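Local coordinates for conserved domain protein (Porphyromonas gingivalis, PDB 3PNN), which probably transfers sugar groups to form glycosidic linkages, as a cytoplasmic glycosyltransferase with an alpha/beta/alpha Rossmann-like fold, at residues L51-R56 and K66-Y71; W218-D223 and F247-V252; E78-E83 and R111-E116. All coordinates share one frame; numbering follows the deposited sequence.

Interaction 1: L51-R56 and K66-Y71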
loop_
_atom_site.group_PDB
_atom_site.type_symbol
_atom_site.label_atom_id
_atom_site.label_comp_id
_atom_site.label_asym_id
_atom_site.label_seq_id
_atom_site.Cartn_x
_atom_site.Cartn_y
_atom_site.Cartn_z
ATOM N N LEU A 51 0.339 -12.218 -8.864
ATOM C CA LEU A 51 0.100 -10.794 -8.731
ATOM C C LEU A 51 -1.321 -10.445 -9.144
ATOM O O LEU A 51 -1.842 -10.948 -10.146
ATOM C CB LEU A 51 1.038 -10.003 -9.638
ATOM C CG LEU A 51 2.519 -10.361 -9.670
ATOM C CD1 LEU A 51 3.222 -9.394 -10.654
ATOM C CD2 LEU A 51 3.123 -10.271 -8.275
ATOM N N VAL A 52 -1.940 -9.561 -8.377
ATOM C CA VAL A 52 -3.186 -8.938 -8.796
ATOM C C VAL A 52 -2.991 -7.419 -8.765
ATOM O O VAL A 52 -2.511 -6.874 -7.761
ATOM C CB VAL A 52 -4.363 -9.343 -7.869
ATOM C CG1 VAL A 52 -5.637 -8.562 -8.232
ATOM C CG2 VAL A 52 -4.604 -10.852 -7.947
ATOM N N PHE A 53 -3.338 -6.747 -9.867
ATOM C CA PHE A 53 -3.290 -5.288 -9.927
ATOM C C PHE A 53 -4.702 -4.752 -9.973
ATOM O O PHE A 53 -5.496 -5.185 -10.809
ATOM C CB PHE A 53 -2.566 -4.808 -11.198
ATOM C CG PHE A 53 -1.120 -5.240 -11.267
ATOM C CD1 PHE A 53 -0.125 -4.457 -10.687
ATOM C CD2 PHE A 53 -0.768 -6.429 -11.894
ATOM C CE1 PHE A 53 1.220 -4.849 -10.746
ATOM C CE2 PHE A 53 0.575 -6.841 -11.954
ATOM C CZ PHE A 53 1.566 -6.048 -11.380
ATOM N N VAL A 54 -5.024 -3.804 -9.097
ATOM C CA VAL A 54 -6.250 -3.037 -9.319
ATOM C C VAL A 54 -5.886 -1.778 -10.114
ATOM O O VAL A 54 -5.021 -1.004 -9.704
ATOM C CB VAL A 54 -6.990 -2.681 -8.010
ATOM C CG1 VAL A 54 -6.064 -1.969 -7.026
ATOM C CG2 VAL A 54 -8.251 -1.854 -8.319
ATOM N N ILE A 55 -6.526 -1.609 -11.266
ATOM C CA ILE A 55 -6.308 -0.448 -12.121
ATOM C C ILE A 55 -7.674 0.127 -12.496
ATOM O O ILE A 55 -8.684 -0.234 -11.886
ATOM C CB ILE A 55 -5.526 -0.822 -13.404
ATOM C CG1 ILE A 55 -6.308 -1.829 -14.253
ATOM C CG2 ILE A 55 -4.128 -1.376 -13.068
ATOM C CD1 ILE A 55 -5.784 -1.901 -15.713
ATOM N N ARG A 56 -7.717 1.024 -13.484
ATOM C CA ARG A 56 -9.000 1.479 -14.020
ATOM C C ARG A 56 -9.049 1.237 -15.523
ATOM O O ARG A 56 -8.012 1.154 -16.169
ATOM C CB ARG A 56 -9.249 2.951 -13.666
ATOM C CG ARG A 56 -9.047 3.209 -12.176
ATOM C CD ARG A 56 -9.491 4.602 -11.709
ATOM N NE ARG A 56 -9.182 4.742 -10.285
ATOM C CZ ARG A 56 -8.545 5.779 -9.741
ATOM N NH1 ARG A 56 -8.185 6.821 -10.494
ATOM N NH2 ARG A 56 -8.292 5.783 -8.436
ATOM N N LYS A 66 2.455 -1.889 -21.590
ATOM C CA LYS A 66 3.725 -1.416 -21.049
ATOM C C LYS A 66 4.107 -2.087 -19.737
ATOM O O LYS A 66 5.281 -2.124 -19.384
ATOM C CB LYS A 66 3.675 0.105 -20.825
ATOM C CG LYS A 66 3.646 0.966 -22.104
ATOM C CD LYS A 66 3.535 2.445 -21.726
ATOM C CE LYS A 66 4.009 3.374 -22.838
ATOM N NZ LYS A 66 3.142 3.296 -24.034
ATOM N N ILE A 67 3.129 -2.592 -18.995
ATOM C CA ILE A 67 3.434 -3.157 -17.677
ATOM C C ILE A 67 3.249 -4.676 -17.599
ATOM O O ILE A 67 4.168 -5.395 -17.201
ATOM C CB ILE A 67 2.663 -2.419 -16.563
ATOM C CG1 ILE A 67 3.092 -0.939 -16.548
ATOM C CG2 ILE A 67 2.890 -3.096 -15.197
ATOM C CD1 ILE A 67 2.566 -0.137 -15.380
ATOM N N LEU A 68 2.078 -5.177 -17.979
ATOM C CA LEU A 68 1.851 -6.624 -17.897
ATOM C C LEU A 68 2.843 -7.430 -18.733
ATOM O O LEU A 68 3.171 -8.568 -18.392
ATOM C CB LEU A 68 0.420 -7.002 -18.290
ATOM C CG LEU A 68 -0.625 -6.719 -17.211
ATOM C CD1 LEU A 68 -1.894 -7.533 -17.486
ATOM C CD2 LEU A 68 -0.074 -7.025 -15.818
ATOM N N THR A 69 3.303 -6.854 -19.840
ATOM C CA THR A 69 4.234 -7.553 -20.716
ATOM C C THR A 69 5.565 -7.800 -20.005
ATOM O O THR A 69 6.314 -8.709 -20.365
ATOM C CB THR A 69 4.525 -6.748 -21.986
ATOM O OG1 THR A 69 4.876 -5.405 -21.618
ATOM C CG2 THR A 69 3.307 -6.726 -22.899
ATOM N N LYS A 70 5.867 -6.987 -18.999
ATOM C CA LYS A 70 7.120 -7.167 -18.259
ATOM C C LYS A 70 7.084 -8.416 -17.375
ATOM O O LYS A 70 8.121 -9.048 -17.140
ATOM C CB LYS A 70 7.441 -5.928 -17.409
ATOM C CG LYS A 70 7.875 -4.702 -18.224
ATOM C CD LYS A 70 8.385 -3.546 -17.339
ATOM C CE LYS A 70 7.253 -2.878 -16.565
ATOM N NZ LYS A 70 7.727 -1.721 -15.724
ATOM N N TYR A 71 5.895 -8.766 -16.886
ATOM C CA TYR A 71 5.766 -9.827 -15.877
ATOM C C TYR A 71 5.173 -11.131 -16.404
ATOM O O TYR A 71 5.346 -12.175 -15.790
ATOM C CB TYR A 71 4.937 -9.346 -14.676
ATOM C CG TYR A 71 5.314 -7.972 -14.171
ATOM C CD1 TYR A 71 6.647 -7.609 -14.023
ATOM C CD2 TYR A 71 4.334 -7.042 -13.822
ATOM C CE1 TYR A 71 7.001 -6.349 -13.560
ATOM C CE2 TYR A 71 4.676 -5.778 -13.355
ATOM C CZ TYR A 71 6.010 -5.440 -13.221
ATOM O OH TYR A 71 6.362 -4.183 -12.782
#

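Interaction 2: W218-D223 and F247-V252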
loop_
_atom_site.group_PDB
_atom_site.type_symbol
_atom_site.label_atom_id
_atom_site.label_comp_id
_atom_site.label_asym_id
_atom_site.label_seq_id
_atom_site.Cartn_x
_atom_site.Cartn_y
_atom_site.Cartn_z
ATOM N N TRP A 218 0.423 -4.277 3.913
ATOM C CA TRP A 218 -0.429 -5.041 4.837
ATOM C C TRP A 218 -0.473 -6.499 4.427
ATOM O O TRP A 218 -0.217 -6.826 3.265
ATOM C CB TRP A 218 -1.861 -4.529 4.735
ATOM C CG TRP A 218 -2.028 -3.096 5.050
ATOM C CD1 TRP A 218 -2.047 -2.047 4.175
ATOM C CD2 TRP A 218 -2.231 -2.547 6.349
ATOM N NE1 TRP A 218 -2.248 -0.870 4.863
ATOM C CE2 TRP A 218 -2.357 -1.154 6.200
ATOM C CE3 TRP A 218 -2.310 -3.103 7.634
ATOM C CZ2 TRP A 218 -2.557 -0.299 7.290
ATOM C CZ3 TRP A 218 -2.525 -2.253 8.721
ATOM C CH2 TRP A 218 -2.637 -0.867 8.537
ATOM N N GLY A 219 -0.847 -7.365 5.364
ATOM C CA GLY A 219 -1.143 -8.762 5.064
ATOM C C GLY A 219 -2.526 -9.114 5.597
ATOM O O GLY A 219 -2.797 -8.920 6.784
ATOM N N PHE A 220 -3.396 -9.625 4.728
ATOM C CA PHE A 220 -4.788 -9.921 5.101
ATOM C C PHE A 220 -5.182 -11.339 4.700
ATOM O O PHE A 220 -4.463 -12.012 3.949
ATOM C CB PHE A 220 -5.762 -8.949 4.413
ATOM C CG PHE A 220 -5.602 -7.488 4.816
ATOM C CD1 PHE A 220 -5.785 -7.080 6.132
ATOM C CD2 PHE A 220 -5.312 -6.524 3.854
ATOM C CE1 PHE A 220 -5.657 -5.740 6.489
ATOM C CE2 PHE A 220 -5.184 -5.184 4.200
ATOM C CZ PHE A 220 -5.369 -4.790 5.522
ATOM N N THR A 221 -6.334 -11.781 5.196
ATOM C CA THR A 221 -6.988 -12.984 4.698
ATOM C C THR A 221 -8.306 -12.535 4.081
ATOM O O THR A 221 -8.746 -11.419 4.323
ATOM C CB THR A 221 -7.232 -14.017 5.828
ATOM O OG1 THR A 221 -7.809 -13.364 6.966
ATOM C CG2 THR A 221 -5.905 -14.652 6.264
ATOM N N PRO A 222 -8.949 -13.399 3.281
ATOM C CA PRO A 222 -10.095 -12.896 2.495
ATOM C C PRO A 222 -11.302 -12.414 3.310
ATOM O O PRO A 222 -12.134 -11.667 2.766
ATOM C CB PRO A 222 -10.453 -14.086 1.588
ATOM C CG PRO A 222 -9.108 -14.823 1.424
ATOM C CD PRO A 222 -8.471 -14.708 2.804
ATOM N N ASP A 223 -11.416 -12.806 4.578
ATOM C CA ASP A 223 -12.517 -12.279 5.405
ATOM C C ASP A 223 -12.415 -10.755 5.487
ATOM O O ASP A 223 -13.383 -10.075 5.784
ATOM C CB ASP A 223 -12.491 -12.872 6.815
ATOM C CG ASP A 223 -11.091 -12.924 7.393
ATOM O OD1 ASP A 223 -10.762 -12.080 8.265
ATOM O OD2 ASP A 223 -10.314 -13.803 6.964
ATOM N N PHE A 247 -12.659 6.310 1.555
ATOM C CA PHE A 247 -12.709 5.099 2.373
ATOM C C PHE A 247 -11.322 4.477 2.363
ATOM O O PHE A 247 -10.929 3.849 1.373
ATOM C CB PHE A 247 -13.745 4.156 1.749
ATOM C CG PHE A 247 -14.044 2.918 2.555
ATOM C CD1 PHE A 247 -14.536 3.010 3.847
ATOM C CD2 PHE A 247 -13.896 1.660 1.985
ATOM C CE1 PHE A 247 -14.840 1.865 4.583
ATOM C CE2 PHE A 247 -14.202 0.507 2.712
ATOM C CZ PHE A 247 -14.670 0.611 4.011
ATOM N N PHE A 248 -10.581 4.670 3.458
ATOM C CA PHE A 248 -9.149 4.348 3.537
ATOM C C PHE A 248 -8.869 3.077 4.327
ATOM O O PHE A 248 -9.572 2.779 5.290
ATOM C CB PHE A 248 -8.395 5.476 4.247
ATOM C CG PHE A 248 -8.312 6.749 3.460
ATOM C CD1 PHE A 248 -7.613 6.794 2.266
ATOM C CD2 PHE A 248 -8.906 7.905 3.932
ATOM C CE1 PHE A 248 -7.525 7.969 1.542
ATOM C CE2 PHE A 248 -8.821 9.086 3.215
ATOM C CZ PHE A 248 -8.128 9.115 2.019
ATOM N N ILE A 249 -7.799 2.369 3.965
ATOM C CA ILE A 249 -7.443 1.140 4.675
ATOM C C ILE A 249 -7.209 1.328 6.196
ATOM O O ILE A 249 -7.780 0.585 7.014
ATOM C CB ILE A 249 -6.231 0.463 4.030
ATOM C CG1 ILE A 249 -6.565 0.045 2.593
ATOM C CG2 ILE A 249 -5.767 -0.729 4.869
ATOM C CD1 ILE A 249 -5.330 -0.394 1.802
ATOM N N PRO A 250 -6.368 2.309 6.585
ATOM C CA PRO A 250 -6.100 2.536 8.016
ATOM C C PRO A 250 -7.371 2.757 8.826
ATOM O O PRO A 250 -7.453 2.308 9.975
ATOM C CB PRO A 250 -5.274 3.828 8.031
ATOM C CG PRO A 250 -4.727 3.969 6.672
ATOM C CD PRO A 250 -5.665 3.282 5.727
ATOM N N PHE A 251 -8.350 3.452 8.250
ATOM C CA PHE A 251 -9.609 3.683 8.943
ATOM C C PHE A 251 -10.328 2.379 9.282
ATOM O O PHE A 251 -10.784 2.176 10.415
ATOM C CB PHE A 251 -10.546 4.588 8.136
ATOM C CG PHE A 251 -11.950 4.631 8.684
ATOM C CD1 PHE A 251 -12.305 5.555 9.650
ATOM C CD2 PHE A 251 -12.911 3.728 8.246
ATOM C CE1 PHE A 251 -13.590 5.587 10.165
ATOM C CE2 PHE A 251 -14.192 3.748 8.755
ATOM C CZ PHE A 251 -14.535 4.679 9.716
ATOM N N VAL A 252 -10.454 1.514 8.283
ATOM C CA VAL A 252 -11.080 0.209 8.454
ATOM C C VAL A 252 -10.306 -0.661 9.440
ATOM O O VAL A 252 -10.888 -1.260 10.335
ATOM C CB VAL A 252 -11.157 -0.539 7.097
ATOM C CG1 VAL A 252 -11.562 -1.989 7.313
ATOM C CG2 VAL A 252 -12.127 0.185 6.174
#

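Interaction 3: E78-E83 and R111-E116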
loop_
_atom_site.group_PDB
_atom_site.type_symbol
_atom_site.label_atom_id
_atom_site.label_comp_id
_atom_site.label_asym_id
_atom_site.label_seq_id
_atom_site.Cartn_x
_atom_site.Cartn_y
_atom_site.Cartn_z
ATOM N N GLU A 78 -3.088 -10.868 -12.821
ATOM C CA GLU A 78 -4.505 -10.644 -13.090
ATOM C C GLU A 78 -4.833 -9.175 -12.843
ATOM O O GLU A 78 -4.275 -8.556 -11.922
ATOM C CB GLU A 78 -5.384 -11.545 -12.206
ATOM C CG GLU A 78 -6.864 -11.150 -12.256
ATOM C CD GLU A 78 -7.829 -12.256 -11.838
ATOM O OE1 GLU A 78 -7.403 -13.247 -11.200
ATOM O OE2 GLU A 78 -9.033 -12.125 -12.154
ATOM N N LEU A 79 -5.727 -8.626 -13.667
ATOM C CA LEU A 79 -6.233 -7.264 -13.479
ATOM C C LEU A 79 -7.645 -7.256 -12.894
ATOM O O LEU A 79 -8.502 -8.041 -13.302
ATOM C CB LEU A 79 -6.265 -6.508 -14.808
ATOM C CG LEU A 79 -4.940 -6.374 -15.544
ATOM C CD1 LEU A 79 -5.142 -5.600 -16.859
ATOM C CD2 LEU A 79 -3.914 -5.691 -14.658
ATOM N N VAL A 80 -7.869 -6.380 -11.916
ATOM C CA VAL A 80 -9.216 -6.036 -11.470
ATOM C C VAL A 80 -9.388 -4.533 -11.612
ATOM O O VAL A 80 -8.406 -3.806 -11.756
ATOM C CB VAL A 80 -9.537 -6.511 -10.025
ATOM C CG1 VAL A 80 -9.407 -8.029 -9.934
ATOM C CG2 VAL A 80 -8.640 -5.816 -8.967
ATOM N N PHE A 81 -10.634 -4.066 -11.608
ATOM C CA PHE A 81 -10.903 -2.684 -12.010
ATOM C C PHE A 81 -11.680 -1.886 -10.973
ATOM O O PHE A 81 -12.755 -2.297 -10.536
ATOM C CB PHE A 81 -11.662 -2.674 -13.348
ATOM C CG PHE A 81 -10.887 -3.305 -14.460
ATOM C CD1 PHE A 81 -10.022 -2.549 -15.232
ATOM C CD2 PHE A 81 -10.984 -4.670 -14.696
ATOM C CE1 PHE A 81 -9.270 -3.139 -16.247
ATOM C CE2 PHE A 81 -10.247 -5.269 -15.703
ATOM C CZ PHE A 81 -9.388 -4.498 -16.480
ATOM N N GLN A 82 -11.145 -0.729 -10.600
ATOM C CA GLN A 82 -11.850 0.159 -9.675
ATOM C C GLN A 82 -12.645 1.179 -10.458
ATOM O O GLN A 82 -12.065 2.031 -11.130
ATOM C CB GLN A 82 -10.867 0.890 -8.753
ATOM C CG GLN A 82 -11.566 1.847 -7.766
ATOM C CD GLN A 82 -10.606 2.787 -7.036
ATOM O OE1 GLN A 82 -9.604 3.237 -7.600
ATOM N NE2 GLN A 82 -10.927 3.109 -5.783
ATOM N N GLU A 83 -13.973 1.092 -10.381
ATOM C CA GLU A 83 -14.842 2.071 -11.024
ATOM C C GLU A 83 -15.790 2.706 -10.003
ATOM O O GLU A 83 -16.119 2.106 -8.977
ATOM C CB GLU A 83 -15.625 1.440 -12.182
ATOM C CG GLU A 83 -14.757 0.719 -13.233
ATOM C CD GLU A 83 -13.717 1.621 -13.918
ATOM O OE1 GLU A 83 -13.965 2.841 -14.073
ATOM O OE2 GLU A 83 -12.645 1.101 -14.315
ATOM N N ARG A 111 -11.894 -8.805 -4.398
ATOM C CA ARG A 111 -12.596 -9.772 -3.552
ATOM C C ARG A 111 -12.909 -11.123 -4.216
ATOM O O ARG A 111 -12.878 -12.157 -3.558
ATOM C CB ARG A 111 -13.882 -9.153 -2.991
ATOM C CG ARG A 111 -15.126 -9.875 -3.432
ATOM C CD ARG A 111 -16.186 -9.829 -2.360
ATOM N NE ARG A 111 -16.920 -8.577 -2.408
ATOM C CZ ARG A 111 -17.493 -8.017 -1.349
ATOM N NH1 ARG A 111 -18.147 -6.871 -1.478
ATOM N NH2 ARG A 111 -17.398 -8.600 -0.161
ATOM N N ASP A 112 -13.226 -11.125 -5.506
ATOM C CA ASP A 112 -13.519 -12.395 -6.185
ATOM C C ASP A 112 -12.259 -13.104 -6.696
ATOM O O ASP A 112 -12.229 -14.335 -6.805
ATOM C CB ASP A 112 -14.521 -12.178 -7.326
ATOM C CG ASP A 112 -15.897 -11.754 -6.821
ATOM O OD1 ASP A 112 -16.339 -12.264 -5.769
ATOM O OD2 ASP A 112 -16.535 -10.905 -7.474
ATOM N N ALA A 113 -11.213 -12.332 -6.979
ATOM C CA ALA A 113 -9.985 -12.878 -7.544
ATOM C C ALA A 113 -9.053 -13.454 -6.478
ATOM O O ALA A 113 -8.255 -14.322 -6.773
ATOM C CB ALA A 113 -9.244 -11.817 -8.343
ATOM N N ILE A 114 -9.145 -12.962 -5.247
ATOM C CA ILE A 114 -8.167 -13.342 -4.233
ATOM C C ILE A 114 -8.839 -14.224 -3.185
ATOM O O ILE A 114 -9.732 -13.779 -2.473
ATOM C CB ILE A 114 -7.549 -12.094 -3.592
ATOM C CG1 ILE A 114 -6.821 -11.291 -4.680
ATOM C CG2 ILE A 114 -6.619 -12.489 -2.438
ATOM C CD1 ILE A 114 -6.331 -9.911 -4.259
ATOM N N ARG A 115 -8.419 -15.480 -3.103
ATOM C CA ARG A 115 -9.054 -16.424 -2.179
ATOM C C ARG A 115 -8.015 -17.111 -1.299
ATOM O O ARG A 115 -8.177 -18.266 -0.917
ATOM C CB ARG A 115 -9.882 -17.475 -2.937
ATOM C CG ARG A 115 -10.924 -16.914 -3.924
ATOM C CD ARG A 115 -11.710 -15.709 -3.364
ATOM N NE ARG A 115 -12.526 -16.005 -2.182
ATOM C CZ ARG A 115 -12.935 -15.085 -1.304
ATOM N NH1 ARG A 115 -12.596 -13.808 -1.461
ATOM N NH2 ARG A 115 -13.676 -15.440 -0.257
ATOM N N GLU A 116 -6.950 -16.385 -0.970
ATOM C CA GLU A 116 -5.892 -16.913 -0.133
ATOM C C GLU A 116 -5.303 -15.718 0.608
ATOM O O GLU A 116 -5.659 -14.577 0.295
ATOM C CB GLU A 116 -4.830 -17.595 -0.995
ATOM C CG GLU A 116 -4.243 -16.711 -2.112
ATOM C CD GLU A 116 -5.146 -16.605 -3.339
ATOM O OE1 GLU A 116 -5.823 -17.601 -3.673
ATOM O OE2 GLU A 116 -5.187 -15.527 -3.976
#

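Interaction 1: L51-R56 and K66-Y71
Phe-53 and Tyr-71 carry this contact, joining strand 51-55 to segment 66-71 of the helix that follows it in the chain. Phe-53 CZ, the far corner of its ring, meets the flank of the tyrosine ring, 3.7 Å from Tyr-71 CE2 and 3.8 Å from Tyr-71 CD2. The two ring planes are nearly parallel but stepped and set side by side, without stacking: CZ comes obliquely to the CD2-CE2 side of the tyrosine, and the side chains themselves cross at about a right angle. In Phe-53, CG lies anti to the carbonyl carbon (chi1 -62°), which sends the ring out from the strand toward the helix. Leu-51, two residues earlier on the same face of the strand, adds a second point: its CD1 rests 4.1 Å from Tyr-71 CD2. From the helix, Leu-68 slides past the phenylalanine in the opposite direction, and its branch CD2 lies 3.9 Å from Phe-53 CE2. The segment axes run almost exactly antiparallel (176°) at 11.8 Å, a gap bridged by side chains alone. Within the helix, the carbonyl oxygen Ile-67 O sits 3.7 Å above the plane of the Tyr-71 ring, toward its rim. Met-36 of helix 35-46 also packs against both aromatic residues, and Phe-303 meets the tyrosine edge to face. The arrangement belongs to a beta-alpha-beta unit of the Rossmann-like domain, made of strand 50-55, helix 60-71 and the parallel strand 77-81. Carbon atoms alone meet across the interface, so the attraction is dispersive and hydrophobic, with little directional demand. The one polar end among the touching side chains, Tyr-71 OH, is satisfied elsewhere by a hydrogen bond to Asp-37 OD1, which probably helps to set the ring's place; the same oxygen takes a salt bridge from Lys-70 NZ.

Interaction 2: W218-D223 and F247-V252
The first turn of helix 249-259 docks here on the end of strand 217-220, in the core of the alpha/beta domain, with Ile-249 as the single side chain that touches the strand. Its branch methyl CG2 sits over the indole of Trp-218, 3.8 Å from the centroid of the five-membered ring and 25° off the ring normal, a CH-pi contact. Within the indole the methyl lies nearest the nitrogen side of the ring, 3.5 Å from Trp-218 NE1 and 3.7 Å from Trp-218 CE2. The same methyl also reaches the tip of Phe-220, 4.1 Å from Phe-220 CZ, but there it comes near the ring plane, at the edge. The two rings are nearly parallel; CG2 lies over the face of the indole and just beyond the CZ edge of the phenylalanine. Ile-249 achieves this with CG1 beside the backbone N (chi1 -63°), which leaves CG2 anti to that N and directed at the strand. Phe-248 takes the N-cap position just before the helix, while Ile-249 N is held by Thr-103 OG1. Tyr-224 of helix 223-239 stacks on Phe-220 and touches Ile-249 as well, and Val-107 of helix 103-108 adds a further apolar neighbour to the isoleucine. Trp-218 NE1, close as it is to the methyl, has its polar partner elsewhere, in Asn-216 OD1. That bond probably helps to hold the indole's rotation, and the face under Ile-249 meets only a methyl group across this contact, which is wholly one of methyl against aromatic surface.

Interaction 3: E78-E83 and R111-E116
Strand 78-81 passes the loop 111-116 with the CA atoms of Val-80 and Ala-113 lying 7.9 Å apart where the backbones come nearest. Ala-113 CB points at the strand and is met by side chains of Glu-78 and Val-80. The larger part of the touch is with Glu-78, whose carboxylate lies across the methyl; Ala-113 CB is 3.7 Å from Glu-78 OE1 and 3.8 Å from both Glu-78 CD and Glu-78 OE2, so it stands over the flat face of the group and not before either oxygen. An extended chain, with CG anti to the backbone N (chi1 169°), carries the carboxylate over the loop. The other partner is Val-80, where the branch CG1 approaches Ala-113 CB to 4.1 Å in a plain apolar touch. Being on an exposed residue, the carboxylate probably stays largely hydrated; the methyl covers part of one face and gives it no polar partner. Inside the loop, Arg-115 folds back on its own segment: Arg-115 NH1 makes weak hydrogen bonds to Arg-111 O and Ile-114 O. Glu-116 OE2 is hydrogen-bonded to Thr-7 OG1 of strand 7-11. The loop follows helix 103-108 and leads into strand 118-122, and its Arg-111 forms a salt bridge with Glu-229 of helix 223-239. Within the sheet, strand 77-81 pairs in parallel with strand 50-55; Leu-79, pointing away from the loop, packs on helix 60-71, which places this contact at the margin of the Rossmann-like sheet, with one face of the strand turned to a helix and the other to the loop.

Overall arrangement
Interactions 1 and 2 are buried and apolar, whereas interaction 3 lies at the surface and brings a carboxylate against a methyl group. Interaction 1 uses several aromatic and aliphatic side chains to seat a helix antiparallel on a strand of the parallel part of the sheet; interaction 2 concentrates on a single methyl set over one ring and at the edge of a second. Interactions 1 and 3 share a border: strands 50-55 and 77-81 are sheet neighbours, with Phe-53 O probably bonded to Val-80 N, and their centres are about 12 Å apart. Interaction 3 also touches interaction 2, where Pro-222 packs on the backbone of 114-116. Interactions 1 and 2 do not meet, their nearest atoms being about 9 Å apart.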